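Local coordinates for putative sulfatase yidJ (Bacteroides fragilis, PDB 2QZU), which probably hydrolyses sulfate esters as a metal-dependent arylsulfatase of the alkaline phosphatase clan, at residues L340-P343 with D344-P348; L56-L59 with A60-I64; P363-L366 with S367-F371; D36-G40 with D41-C45; S117-L120 with K121-Y125. All coordinates share one frame; numbering follows the deposited sequence.

How the interactions relate
All five contacts are local, made within turns or at helix ends around the large mixed sheet. Interactions 3 and 4 are largely buried, whereas 1, 2 and 5 each turn one flank to solvent. Interactions 3 and 5 end neighbouring helices with the same Schellman geometry and pack together, Phe-371 against Tyr-125, Gln-123 and Leu-120. Interaction 1 meets interaction 2 through strands 338-341 and 64-66 and interaction 3 through Met-368. Interaction 4 reaches helix 54-61 of interaction 2, where Asp-57 accepts from Cys-45 N. CH-pi contacts mark 1 and 5 and selenomethionine packing 3, beside backbone bonds; 2 adds a serine-lysine link to helix bonds, and 4 sets a methyl between phenol and guanidinium.

Interaction 1 (L340-P343 with D344-P348); sequences LSWP and DQIKP
Gln-345 lays its aliphatic stem flat on the indole of Trp-342. Its CB stands 3.6 Å from the centroid of the six-membered ring of Trp-342, almost on the ring normal, a CH-pi contact, while Gln-345 CG is 3.5 Å from Trp-342 CZ2. The two side chains run alongside each other, but a bend at chi2 (-61°) turns the amide of Gln-345 away, its plane 59° from the ring, and this outer part is the loose, solvent side of the contact. Asp-344 is likewise at the margin, its carboxylate in a salt bridge with Lys-24. Here the chain reverses after strand 338-341, on the way to strand 349-352 at the edge of the main sheet. Trp-342 O fastens this turn by accepting two N-H groups: Ile-346 N at 2.7 Å, nearly in line with the carbonyl bond, and Gln-345 N at 3.0 Å, from above the carbonyl plane. On the buried, apolar side Ile-346 CD1 touches both Leu-340 CD2, at 3.8 Å, and Trp-342 CB, at 4.0 Å, and Met-368 of helix 361-368 packs on all three residues. A water accepts from Trp-342 N and donates to Ile-346 O, bridging the two arms of the turn.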
loop_
_atom_site.group_PDB
_atom_site.type_symbol
_atom_site.label_atom_id
_atom_site.label_comp_id
_atom_site.label_asym_id
_atom_site.label_seq_id
_atom_site.Cartn_x
_atom_site.Cartn_y
_atom_site.Cartn_z
ATOM N N LEU A 340 -25.449 19.177 11.870
ATOM C CA LEU A 340 -26.838 18.816 11.641
ATOM C C LEU A 340 -27.647 20.017 11.162
ATOM O O LEU A 340 -27.482 21.134 11.658
ATOM C CB LEU A 340 -27.436 18.252 12.935
ATOM C CG LEU A 340 -28.811 17.574 12.920
ATOM C CD1 LEU A 340 -28.937 16.694 14.152
ATOM C CD2 LEU A 340 -29.921 18.614 12.883
ATOM N N SER A 341 -28.509 19.783 10.180
ATOM C CA SER A 341 -29.356 20.840 9.659
ATOM C C SER A 341 -30.779 20.326 9.506
ATOM O O SER A 341 -31.006 19.146 9.247
ATOM C CB SER A 341 -28.841 21.341 8.303
ATOM O OG SER A 341 -28.983 20.353 7.298
ATOM N N TRP A 342 -31.731 21.233 9.690
ATOM C CA TRP A 342 -33.155 20.948 9.559
ATOM C C TRP A 342 -33.785 22.336 9.564
ATOM O O TRP A 342 -34.353 22.775 10.566
ATOM C CB TRP A 342 -33.669 20.120 10.745
ATOM C CG TRP A 342 -35.114 19.702 10.590
ATOM C CD1 TRP A 342 -35.874 19.777 9.455
ATOM C CD2 TRP A 342 -35.963 19.142 11.602
ATOM N NE1 TRP A 342 -37.142 19.299 9.697
ATOM C CE2 TRP A 342 -37.224 18.902 11.007
ATOM C CE3 TRP A 342 -35.780 18.816 12.955
ATOM C CZ2 TRP A 342 -38.297 18.353 11.718
ATOM C CZ3 TRP A 342 -36.849 18.268 13.660
ATOM C CH2 TRP A 342 -38.092 18.043 13.039
ATOM N N PRO A 343 -33.668 23.053 8.434
ATOM C CA PRO A 343 -34.197 24.407 8.261
ATOM C C PRO A 343 -35.603 24.648 8.801
ATOM O O PRO A 343 -35.850 25.650 9.467
ATOM C CB PRO A 343 -34.108 24.616 6.754
ATOM C CG PRO A 343 -32.876 23.852 6.396
ATOM C CD PRO A 343 -33.067 22.566 7.178
ATOM N N ASP A 344 -36.522 23.730 8.524
ATOM C CA ASP A 344 -37.899 23.885 8.984
ATOM C C ASP A 344 -38.067 23.996 10.496
ATOM O O ASP A 344 -39.008 24.635 10.968
ATOM C CB ASP A 344 -38.764 22.729 8.471
ATOM C CG ASP A 344 -39.258 22.946 7.048
ATOM O OD1 ASP A 344 -38.935 23.995 6.449
ATOM O OD2 ASP A 344 -39.976 22.064 6.531
ATOM N N GLN A 345 -37.162 23.397 11.263
ATOM C CA GLN A 345 -37.298 23.427 12.716
ATOM C C GLN A 345 -36.130 23.974 13.520
ATOM O O GLN A 345 -36.288 24.288 14.699
ATOM C CB GLN A 345 -37.619 22.022 13.229
ATOM C CG GLN A 345 -39.027 21.562 12.923
ATOM C CD GLN A 345 -40.064 22.457 13.561
ATOM O OE1 GLN A 345 -39.982 22.765 14.750
ATOM N NE2 GLN A 345 -41.049 22.877 12.778
ATOM N N ILE A 346 -34.964 24.086 12.900
ATOM C CA ILE A 346 -33.795 24.568 13.619
ATOM C C ILE A 346 -33.148 25.794 12.997
ATOM O O ILE A 346 -32.724 25.772 11.841
ATOM C CB ILE A 346 -32.735 23.455 13.733
ATOM C CG1 ILE A 346 -33.356 22.218 14.385
ATOM C CG2 ILE A 346 -31.560 23.936 14.565
ATOM C CD1 ILE A 346 -32.431 21.020 14.433
ATOM N N LYS A 347 -33.083 26.869 13.777
ATOM C CA LYS A 347 -32.466 28.109 13.327
ATOM C C LYS A 347 -30.961 27.864 13.436
ATOM O O LYS A 347 -30.507 27.200 14.364
ATOM C CB LYS A 347 -32.885 29.259 14.248
ATOM C CG LYS A 347 -32.595 30.650 13.707
ATOM C CD LYS A 347 -33.032 31.719 14.700
ATOM C CE LYS A 347 -32.941 33.115 14.102
ATOM N NZ LYS A 347 -33.887 33.296 12.963
ATOM N N PRO A 348 -30.167 28.380 12.485
ATOM C CA PRO A 348 -28.722 28.149 12.579
ATOM C C PRO A 348 -28.097 28.713 13.855
ATOM O O PRO A 348 -28.445 29.807 14.299
ATOM C CB PRO A 348 -28.182 28.826 11.324
ATOM C CG PRO A 348 -29.309 28.672 10.351
ATOM C CD PRO A 348 -30.511 29.013 11.200
HETATM O O HOH W 1 -31.165 24.040 10.289
#

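Interaction 2 (L56-L59 with A60-I64); sequences LDKL and ASEGI
Ser-61 and Lys-58 meet through a short hydrogen bond in which the serine hydroxyl donates to the lysine carbonyl, Ser-61 OG to Lys-58 O 2.6 Å. With chi1 at 74°, OG sits between the backbone N and the carbonyl carbon of its own residue, the rotamer that turns it back onto the preceding helical turn. A water extends this link, donating to Ser-61 OG and accepting from Lys-58 NZ, so that the ammonium group is tied to the hydroxyl indirectly.

Backbone bonds form the second group. Ala-60 N donates to Leu-56 O (2.9 Å) and Ser-61 N to Asp-57 O (3.0 Å), both i to i+4. The ladder then tightens: Glu-62 N donates to Leu-59 O at 3.1 Å, well above the carbonyl plane, and only weakly to Lys-58 O.

The charged pair is looser. Glu-62 OE2 touches the aliphatic part of the lysine, 3.5 Å from Lys-58 CE, yet stays 4.6 Å from Lys-58 NZ, beyond a salt bridge; the attraction is probably modest, and OE2 also has a long, weak ion pair with Lys-298.

Apolar packing makes up the last group. On the buried side Leu-56, Leu-59 and Ala-60 pack on Ile-339 of strand 338-341, and Leu-56 and Leu-59 also meet helix 267-299.

The whole is the C-terminal turn of an amphipathic helix, 54-61, which lies on the main mixed sheet of the sulfatase fold and leads directly into its strand 64-66.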
loop_
_atom_site.group_PDB
_atom_site.type_symbol
_atom_site.label_atom_id
_atom_site.label_comp_id
_atom_site.label_asym_id
_atom_site.label_seq_id
_atom_site.Cartn_x
_atom_site.Cartn_y
_atom_site.Cartn_z
ATOM N N LEU A 56 -19.204 21.534 3.693
ATOM C CA LEU A 56 -19.567 21.258 5.074
ATOM C C LEU A 56 -19.680 22.581 5.829
ATOM O O LEU A 56 -20.490 22.706 6.746
ATOM C CB LEU A 56 -18.524 20.353 5.738
ATOM C CG LEU A 56 -18.532 18.906 5.239
ATOM C CD1 LEU A 56 -17.415 18.128 5.912
ATOM C CD2 LEU A 56 -19.882 18.270 5.543
ATOM N N ASP A 57 -18.868 23.567 5.448
ATOM C CA ASP A 57 -18.936 24.876 6.098
ATOM C C ASP A 57 -20.309 25.483 5.806
ATOM O O ASP A 57 -20.936 26.078 6.682
ATOM C CB ASP A 57 -17.858 25.831 5.563
ATOM C CG ASP A 57 -16.457 25.449 6.000
ATOM O OD1 ASP A 57 -16.308 24.529 6.831
ATOM O OD2 ASP A 57 -15.499 26.087 5.512
ATOM N N LYS A 58 -20.757 25.338 4.563
ATOM C CA LYS A 58 -22.056 25.859 4.146
ATOM C C LYS A 58 -23.175 25.133 4.895
ATOM O O LYS A 58 -24.114 25.756 5.388
ATOM C CB LYS A 58 -22.228 25.682 2.631
ATOM C CG LYS A 58 -23.559 26.175 2.075
ATOM C CD LYS A 58 -23.745 27.672 2.272
ATOM C CE LYS A 58 -25.060 28.147 1.666
ATOM N NZ LYS A 58 -25.282 29.604 1.880
ATOM N N LEU A 59 -23.064 23.811 4.987
ATOM C CA LEU A 59 -24.059 23.012 5.689
ATOM C C LEU A 59 -24.145 23.471 7.142
ATOM O O LEU A 59 -25.236 23.633 7.691
ATOM C CB LEU A 59 -23.674 21.531 5.641
ATOM C CG LEU A 59 -24.655 20.547 6.271
ATOM C CD1 LEU A 59 -25.976 20.578 5.506
ATOM C CD2 LEU A 59 -24.050 19.154 6.246
ATOM N N ALA A 60 -22.987 23.684 7.754
ATOM C CA ALA A 60 -22.921 24.125 9.143
ATOM C C ALA A 60 -23.596 25.478 9.326
ATOM O O ALA A 60 -24.287 25.705 10.315
ATOM C CB ALA A 60 -21.473 24.211 9.591
ATOM N N SER A 61 -23.392 26.374 8.366
ATOM C CA SER A 61 -23.974 27.712 8.438
ATOM C C SER A 61 -25.495 27.676 8.344
ATOM O O SER A 61 -26.173 28.616 8.758
ATOM C CB SER A 61 -23.427 28.595 7.313
ATOM O OG SER A 61 -23.995 28.228 6.070
ATOM N N GLU A 62 -26.030 26.596 7.788
ATOM C CA GLU A 62 -27.475 26.459 7.653
ATOM C C GLU A 62 -28.043 25.607 8.784
ATOM O O GLU A 62 -29.243 25.337 8.827
ATOM C CB GLU A 62 -27.820 25.828 6.303
ATOM C CG GLU A 62 -27.325 26.625 5.105
ATOM C CD GLU A 62 -27.840 26.081 3.786
ATOM O OE1 GLU A 62 -29.057 26.199 3.528
ATOM O OE2 GLU A 62 -27.030 25.532 3.011
ATOM N N GLY A 63 -27.171 25.196 9.701
ATOM C CA GLY A 63 -27.600 24.373 10.817
ATOM C C GLY A 63 -26.765 24.550 12.073
ATOM O O GLY A 63 -26.461 25.671 12.478
ATOM N N ILE A 64 -26.381 23.432 12.681
ATOM C CA ILE A 64 -25.596 23.457 13.911
ATOM C C ILE A 64 -24.300 22.671 13.761
ATOM O O ILE A 64 -24.271 21.607 13.141
ATOM C CB ILE A 64 -26.371 22.823 15.078
ATOM C CG1 ILE A 64 -27.788 23.388 15.143
ATOM C CG2 ILE A 64 -25.632 23.082 16.387
ATOM C CD1 ILE A 64 -28.745 22.508 15.925
HETATM O O HOH W 2 -25.096 30.111 4.774
#

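Interaction 3 (P363-L366 with S367-F371); sequences PTLL and SMMGF
Met-369 lies alongside Leu-365, one helical turn earlier, both side chains pointing the same way. Met-369 is modelled as selenomethionine. Its CB begins 3.3 Å from Leu-365 O, and CG comes closer still, 3.1 Å from that same Leu-365 O. The selenium follows at 3.6 Å from Leu-365 O, after which the extended chain (chi3 -163°) carries CE onto the leucine side chain. There Met-369 CE presses on Leu-365 CB at 3.4 Å, closer than two carbons normally approach, and also rests against Leu-365 CD2. Ile-307 of strand 306-311 packs on both residues.

Met-368, also selenomethionine, leaves the helix on another side, its SE 4.0 Å from Thr-364 CG2, and reaches helix 385-390. Ser-367 is held through its hydroxyl by Asp-383.

The backbone keeps its i to i+4 bonds through Met-369 N, which lies nearly in line with the C=O of Leu-365, 2.8 Å from Leu-365 O, though its N-H is bent away from the line (142°). Then the pattern shifts: Phe-371 N reaches back to Leu-366 O, 2.8 Å, and Gly-370 N to Ser-367 O. Leu-366 and Phe-371 thereby come together beside Leu-120 of helix 116-122. Gly-370 has phi 98°, a backbone shape in which a side chain would collide with the carbonyl oxygen of Met-369. These two bonds and the positive phi define a Schellman motif at the end of helix 361-368.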
loop_
_atom_site.group_PDB
_atom_site.type_symbol
_atom_site.label_atom_id
_atom_site.label_comp_id
_atom_site.label_asym_id
_atom_site.label_seq_id
_atom_site.Cartn_x
_atom_site.Cartn_y
_atom_site.Cartn_z
ATOM N N PRO A 363 -31.654 7.483 19.844
ATOM C CA PRO A 363 -32.792 8.114 20.527
ATOM C C PRO A 363 -32.991 9.591 20.172
ATOM O O PRO A 363 -34.125 10.060 20.059
ATOM C CB PRO A 363 -32.464 7.913 22.005
ATOM C CG PRO A 363 -30.972 7.983 22.021
ATOM C CD PRO A 363 -30.585 7.152 20.807
ATOM N N THR A 364 -31.892 10.314 19.988
ATOM C CA THR A 364 -31.965 11.735 19.658
ATOM C C THR A 364 -32.717 12.005 18.355
ATOM O O THR A 364 -33.652 12.806 18.332
ATOM C CB THR A 364 -30.549 12.353 19.580
ATOM O OG1 THR A 364 -29.887 12.175 20.840
ATOM C CG2 THR A 364 -30.623 13.849 19.266
ATOM N N LEU A 365 -32.325 11.335 17.273
ATOM C CA LEU A 365 -32.989 11.545 15.988
ATOM C C LEU A 365 -34.439 11.065 16.008
ATOM O O LEU A 365 -35.336 11.761 15.539
ATOM C CB LEU A 365 -32.220 10.839 14.866
ATOM C CG LEU A 365 -30.858 11.451 14.505
ATOM C CD1 LEU A 365 -30.097 10.514 13.573
ATOM C CD2 LEU A 365 -31.067 12.809 13.842
ATOM N N LEU A 366 -34.672 9.881 16.563
ATOM C CA LEU A 366 -36.027 9.343 16.616
ATOM C C LEU A 366 -36.992 10.288 17.333
ATOM O O LEU A 366 -38.110 10.498 16.868
ATOM C CB LEU A 366 -36.023 7.974 17.300
ATOM C CG LEU A 366 -36.378 6.753 16.442
ATOM C CD1 LEU A 366 -35.814 6.890 15.042
ATOM C CD2 LEU A 366 -35.857 5.493 17.124
ATOM N N SER A 367 -36.565 10.847 18.463
ATOM C CA SER A 367 -37.420 11.776 19.202
ATOM C C SER A 367 -37.611 13.059 18.390
ATOM O O SER A 367 -38.714 13.596 18.325
ATOM C CB SER A 367 -36.815 12.106 20.574
ATOM O OG SER A 367 -36.922 11.004 21.463
HETATM N N MSE A 368 -36.539 13.546 17.770
HETATM C CA MSE A 368 -36.629 14.758 16.956
HETATM C C MSE A 368 -37.608 14.552 15.803
HETATM O O MSE A 368 -38.301 15.482 15.388
HETATM C CB MSE A 368 -35.260 15.126 16.369
HETATM C CG MSE A 368 -34.260 15.700 17.354
HETATM SE SE MSE A 368 -32.530 15.926 16.495
HETATM C CE MSE A 368 -32.972 17.419 15.340
HETATM N N MSE A 369 -37.660 13.326 15.293
HETATM C CA MSE A 369 -38.519 12.992 14.163
HETATM C C MSE A 369 -39.979 12.733 14.509
HETATM O O MSE A 369 -40.804 12.570 13.610
HETATM C CB MSE A 369 -37.936 11.786 13.427
HETATM C CG MSE A 369 -36.617 12.100 12.746
HETATM SE SE MSE A 369 -35.647 10.556 12.140
HETATM C CE MSE A 369 -33.926 11.413 11.923
ATOM N N GLY A 370 -40.289 12.698 15.802
ATOM C CA GLY A 370 -41.655 12.460 16.235
ATOM C C GLY A 370 -41.953 11.022 16.618
ATOM O O GLY A 370 -43.119 10.632 16.717
ATOM N N PHE A 371 -40.910 10.229 16.851
ATOM C CA PHE A 371 -41.096 8.824 17.205
ATOM C C PHE A 371 -40.493 8.457 18.561
ATOM O O PHE A 371 -39.966 7.359 18.741
ATOM C CB PHE A 371 -40.496 7.937 16.108
ATOM C CG PHE A 371 -41.123 8.144 14.752
ATOM C CD1 PHE A 371 -42.474 7.882 14.550
ATOM C CD2 PHE A 371 -40.370 8.628 13.688
ATOM C CE1 PHE A 371 -43.070 8.101 13.305
ATOM C CE2 PHE A 371 -40.955 8.851 12.438
ATOM C CZ PHE A 371 -42.308 8.587 12.248
#

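Interaction 4 (D36-G40 with D41-C45); sequences DQYRG and DAIGC
Tyr-38 brings its hydroxyl end to Ala-42 and Ile-43, which meet the ring obliquely, so that the phenol touches the backbone of the turn that follows. Its CG is anti to the backbone N (chi1 -167°), which sends the ring forward along the chain, and Tyr-38 OH donates a weak hydrogen bond to Ala-42 O at 2.8 Å. That carbonyl oxygen is also 3.3 Å from Tyr-38 CE1. The methyl of Ala-42 approaches the same ring carbon, Tyr-38 CE1 to Ala-42 CB 4.1 Å, and Ile-43 CG1 is equally near it. Ile-43 lays CG1 and CD1 against Gly-40 O, each 3.6 Å away.

Arg-39 takes a different direction. Its guanidinium has Ala-42 CB over one face, 4.2 Å from Arg-39 NH1, and Asp-41 CB at its edge. The arginine and aspartate do not pair with each other: Arg-39 forms a salt bridge with Glu-49, and Asp-41 with Arg-335. Ala-42 thus sits between the phenol ring and the guanidinium, touching both, and Ile-283 of helix 267-299 packs on Tyr-38 and Ala-42.

The backbone turns twice here. Ala-42 N donates to Arg-39 O at 3.1 Å from well above the carbonyl plane, and Ile-43 N bonds weakly to Asp-41 O. The result is a buried contact built on a type I beta turn from Arg-39 to Ala-42 running into an inverse gamma turn centred on Ala-42, within the loop that joins strand 29-35 to helix 54-61 in the sulfatase fold.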
loop_
_atom_site.group_PDB
_atom_site.type_symbol
_atom_site.label_atom_id
_atom_site.label_comp_id
_atom_site.label_asym_id
_atom_site.label_seq_id
_atom_site.Cartn_x
_atom_site.Cartn_y
_atom_site.Cartn_z
ATOM N N ASP A 36 -15.835 7.675 7.237
ATOM C CA ASP A 36 -15.041 6.937 8.199
ATOM C C ASP A 36 -13.697 7.590 8.544
ATOM O O ASP A 36 -13.020 8.155 7.684
ATOM C CB ASP A 36 -14.829 5.512 7.664
ATOM C CG ASP A 36 -14.284 4.565 8.708
ATOM O OD1 ASP A 36 -13.096 4.692 9.070
ATOM O OD2 ASP A 36 -15.051 3.694 9.172
ATOM N N GLN A 37 -13.334 7.526 9.824
ATOM C CA GLN A 37 -12.051 8.042 10.294
ATOM C C GLN A 37 -11.834 9.536 10.058
ATOM O O GLN A 37 -10.716 9.970 9.765
ATOM C CB GLN A 37 -10.939 7.229 9.629
ATOM C CG GLN A 37 -9.589 7.283 10.310
ATOM C CD GLN A 37 -8.811 6.002 10.083
ATOM O OE1 GLN A 37 -9.235 4.926 10.510
ATOM N NE2 GLN A 37 -7.675 6.107 9.407
ATOM N N TYR A 38 -12.898 10.317 10.224
ATOM C CA TYR A 38 -12.856 11.767 10.028
ATOM C C TYR A 38 -12.717 12.492 11.380
ATOM O O TYR A 38 -13.600 12.403 12.234
ATOM C CB TYR A 38 -14.147 12.209 9.317
ATOM C CG TYR A 38 -14.143 13.622 8.760
ATOM C CD1 TYR A 38 -13.899 14.723 9.582
ATOM C CD2 TYR A 38 -14.406 13.854 7.409
ATOM C CE1 TYR A 38 -13.917 16.025 9.070
ATOM C CE2 TYR A 38 -14.429 15.151 6.888
ATOM C CZ TYR A 38 -14.182 16.229 7.726
ATOM O OH TYR A 38 -14.199 17.513 7.224
ATOM N N ARG A 39 -11.607 13.207 11.571
ATOM C CA ARG A 39 -11.368 13.943 12.818
ATOM C C ARG A 39 -12.259 15.171 12.963
ATOM O O ARG A 39 -12.457 15.924 12.009
ATOM C CB ARG A 39 -9.907 14.389 12.919
ATOM C CG ARG A 39 -8.937 13.263 13.211
ATOM C CD ARG A 39 -7.553 13.785 13.594
ATOM N NE ARG A 39 -6.859 14.462 12.499
ATOM C CZ ARG A 39 -6.903 15.773 12.270
ATOM N NH1 ARG A 39 -7.614 16.572 13.054
ATOM N NH2 ARG A 39 -6.216 16.289 11.259
ATOM N N GLY A 40 -12.768 15.380 14.172
ATOM C CA GLY A 40 -13.641 16.510 14.431
ATOM C C GLY A 40 -13.073 17.886 14.118
ATOM O O GLY A 40 -13.793 18.750 13.619
ATOM N N ASP A 41 -11.794 18.112 14.403
ATOM C CA ASP A 41 -11.209 19.424 14.134
ATOM C C ASP A 41 -10.808 19.649 12.683
ATOM O O ASP A 41 -10.369 20.739 12.326
ATOM C CB ASP A 41 -9.997 19.680 15.040
ATOM C CG ASP A 41 -10.386 19.859 16.499
ATOM O OD1 ASP A 41 -11.538 20.268 16.757
ATOM O OD2 ASP A 41 -9.540 19.605 17.380
ATOM N N ALA A 42 -10.967 18.629 11.844
ATOM C CA ALA A 42 -10.606 18.755 10.437
ATOM C C ALA A 42 -11.756 19.322 9.610
ATOM O O ALA A 42 -12.113 18.780 8.567
ATOM C CB ALA A 42 -10.172 17.402 9.878
ATOM N N ILE A 43 -12.341 20.410 10.102
ATOM C CA ILE A 43 -13.427 21.099 9.413
ATOM C C ILE A 43 -12.943 22.538 9.285
ATOM O O ILE A 43 -12.524 23.146 10.271
ATOM C CB ILE A 43 -14.743 21.077 10.228
ATOM C CG1 ILE A 43 -15.220 19.635 10.423
ATOM C CG2 ILE A 43 -15.818 21.875 9.499
ATOM C CD1 ILE A 43 -16.449 19.510 11.314
ATOM N N GLY A 44 -12.994 23.073 8.071
ATOM C CA GLY A 44 -12.522 24.424 7.833
ATOM C C GLY A 44 -13.082 25.526 8.712
ATOM O O GLY A 44 -12.325 26.350 9.235
ATOM N N CYS A 45 -14.401 25.547 8.885
ATOM C CA CYS A 45 -15.036 26.588 9.682
ATOM C C CYS A 45 -14.669 26.585 11.163
ATOM O O CYS A 45 -14.951 27.554 11.867
ATOM C CB CYS A 45 -16.562 26.528 9.521
ATOM S SG CYS A 45 -17.334 24.984 10.040
#

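Interaction 5 (S117-L120 with K121-Y125); sequences SDVL and KDQGY
A Schellman motif closes helix 116-122 and turns the chain into strand 126-130 of the main sheet; Leu-120 and Tyr-125 meet across it. Tyr-125 N donates to Leu-120 O at 3.0 Å, and inside this bond Gly-124 N reaches Lys-121 O. Gly-124 is the C-prime residue, with phi at 86°, where a CB would run into the carbonyl O of Gln-123.

Before the cap the helix keeps its regular ladder, Lys-121 N to Ser-117 O and Asp-122 N to Asp-118 O. Gln-123 N is shared, bonding Val-119 O at 3.0 Å in the carbonyl plane and Leu-120 O only weakly. The stem of Gln-123 folds over the same acceptor, with its CG 3.2 Å from Val-119 O.

The exposed flank is polar. Asp-122 holds a salt bridge to Arg-114 through OD2, while its OD1 accepts from a water at 2.8 Å that also makes a weak bond to Asp-118 O. Asp-118 itself turns its carboxylate to His-164 and Cys-115 N.

The inner flank is apolar, where Leu-120 packs on Leu-366 of helix 361-368 and on Met-127. Tyr-125 has its CG beside the backbone N (chi1 -85°), bringing the ring back against Leu-120, and its hydroxyl is bonded to Pro-28 O and Thr-27. Leu-120 and Tyr-125 touch at their CB atoms, 4.1 Å apart. Beyond them Leu-120 CD2 stands over the middle of the Tyr-125 ring, 4.1 Å from the centroid and 4° off the normal, in a CH-pi contact.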
loop_
_atom_site.group_PDB
_atom_site.type_symbol
_atom_site.label_atom_id
_atom_site.label_comp_id
_atom_site.label_asym_id
_atom_site.label_seq_id
_atom_site.Cartn_x
_atom_site.Cartn_y
_atom_site.Cartn_z
ATOM N N SER A 117 -33.331 1.863 12.313
ATOM C CA SER A 117 -33.761 1.683 10.936
ATOM C C SER A 117 -34.991 0.773 10.891
ATOM O O SER A 117 -35.860 0.944 10.036
ATOM C CB SER A 117 -32.622 1.109 10.086
ATOM O OG SER A 117 -32.100 -0.082 10.647
ATOM N N ASP A 118 -35.066 -0.179 11.819
ATOM C CA ASP A 118 -36.215 -1.092 11.892
ATOM C C ASP A 118 -37.443 -0.288 12.296
ATOM O O ASP A 118 -38.550 -0.529 11.815
ATOM C CB ASP A 118 -35.989 -2.187 12.944
ATOM C CG ASP A 118 -34.916 -3.187 12.542
ATOM O OD1 ASP A 118 -35.061 -3.825 11.476
ATOM O OD2 ASP A 118 -33.934 -3.342 13.303
ATOM N N VAL A 119 -37.234 0.660 13.203
ATOM C CA VAL A 119 -38.309 1.518 13.685
ATOM C C VAL A 119 -38.856 2.383 12.544
ATOM O O VAL A 119 -40.066 2.417 12.308
ATOM C CB VAL A 119 -37.816 2.424 14.836
ATOM C CG1 VAL A 119 -38.886 3.447 15.199
ATOM C CG2 VAL A 119 -37.468 1.571 16.054
ATOM N N LEU A 120 -37.971 3.073 11.832
ATOM C CA LEU A 120 -38.409 3.925 10.731
ATOM C C LEU A 120 -39.089 3.125 9.626
ATOM O O LEU A 120 -40.044 3.601 9.009
ATOM C CB LEU A 120 -37.231 4.725 10.169
ATOM C CG LEU A 120 -36.682 5.793 11.115
ATOM C CD1 LEU A 120 -35.514 6.509 10.453
ATOM C CD2 LEU A 120 -37.783 6.791 11.466
ATOM N N LYS A 121 -38.605 1.908 9.378
ATOM C CA LYS A 121 -39.221 1.072 8.359
ATOM C C LYS A 121 -40.650 0.767 8.800
ATOM O O LYS A 121 -41.580 0.798 7.994
ATOM C CB LYS A 121 -38.469 -0.248 8.188
ATOM C CG LYS A 121 -39.024 -1.089 7.040
ATOM C CD LYS A 121 -38.567 -2.531 7.119
ATOM C CE LYS A 121 -38.819 -3.253 5.804
ATOM N NZ LYS A 121 -40.243 -3.171 5.379
ATOM N N ASP A 122 -40.821 0.464 10.084
ATOM C CA ASP A 122 -42.149 0.164 10.608
ATOM C C ASP A 122 -43.061 1.386 10.564
ATOM O O ASP A 122 -44.283 1.251 10.500
ATOM C CB ASP A 122 -42.064 -0.363 12.045
ATOM C CG ASP A 122 -41.567 -1.798 12.110
ATOM O OD1 ASP A 122 -41.793 -2.549 11.139
ATOM O OD2 ASP A 122 -40.969 -2.181 13.138
ATOM N N GLN A 123 -42.471 2.577 10.595
ATOM C CA GLN A 123 -43.270 3.791 10.549
ATOM C C GLN A 123 -43.576 4.236 9.120
ATOM O O GLN A 123 -44.013 5.363 8.900
ATOM C CB GLN A 123 -42.585 4.921 11.321
ATOM C CG GLN A 123 -42.364 4.617 12.801
ATOM C CD GLN A 123 -43.626 4.153 13.512
ATOM O OE1 GLN A 123 -44.675 4.786 13.419
ATOM N NE2 GLN A 123 -43.523 3.045 14.237
ATOM N N GLY A 124 -43.331 3.352 8.154
ATOM C CA GLY A 124 -43.639 3.659 6.765
ATOM C C GLY A 124 -42.612 4.414 5.940
ATOM O O GLY A 124 -42.931 4.906 4.854
ATOM N N TYR A 125 -41.382 4.500 6.435
ATOM C CA TYR A 125 -40.326 5.208 5.719
ATOM C C TYR A 125 -39.713 4.377 4.604
ATOM O O TYR A 125 -39.604 3.157 4.716
ATOM C CB TYR A 125 -39.205 5.611 6.683
ATOM C CG TYR A 125 -39.428 6.907 7.411
ATOM C CD1 TYR A 125 -40.554 7.101 8.209
ATOM C CD2 TYR A 125 -38.501 7.941 7.315
ATOM C CE1 TYR A 125 -40.751 8.300 8.896
ATOM C CE2 TYR A 125 -38.685 9.141 7.995
ATOM C CZ TYR A 125 -39.811 9.314 8.781
ATOM O OH TYR A 125 -39.988 10.505 9.443
HETATM O O HOH W 3 -39.296 -3.714 10.702
#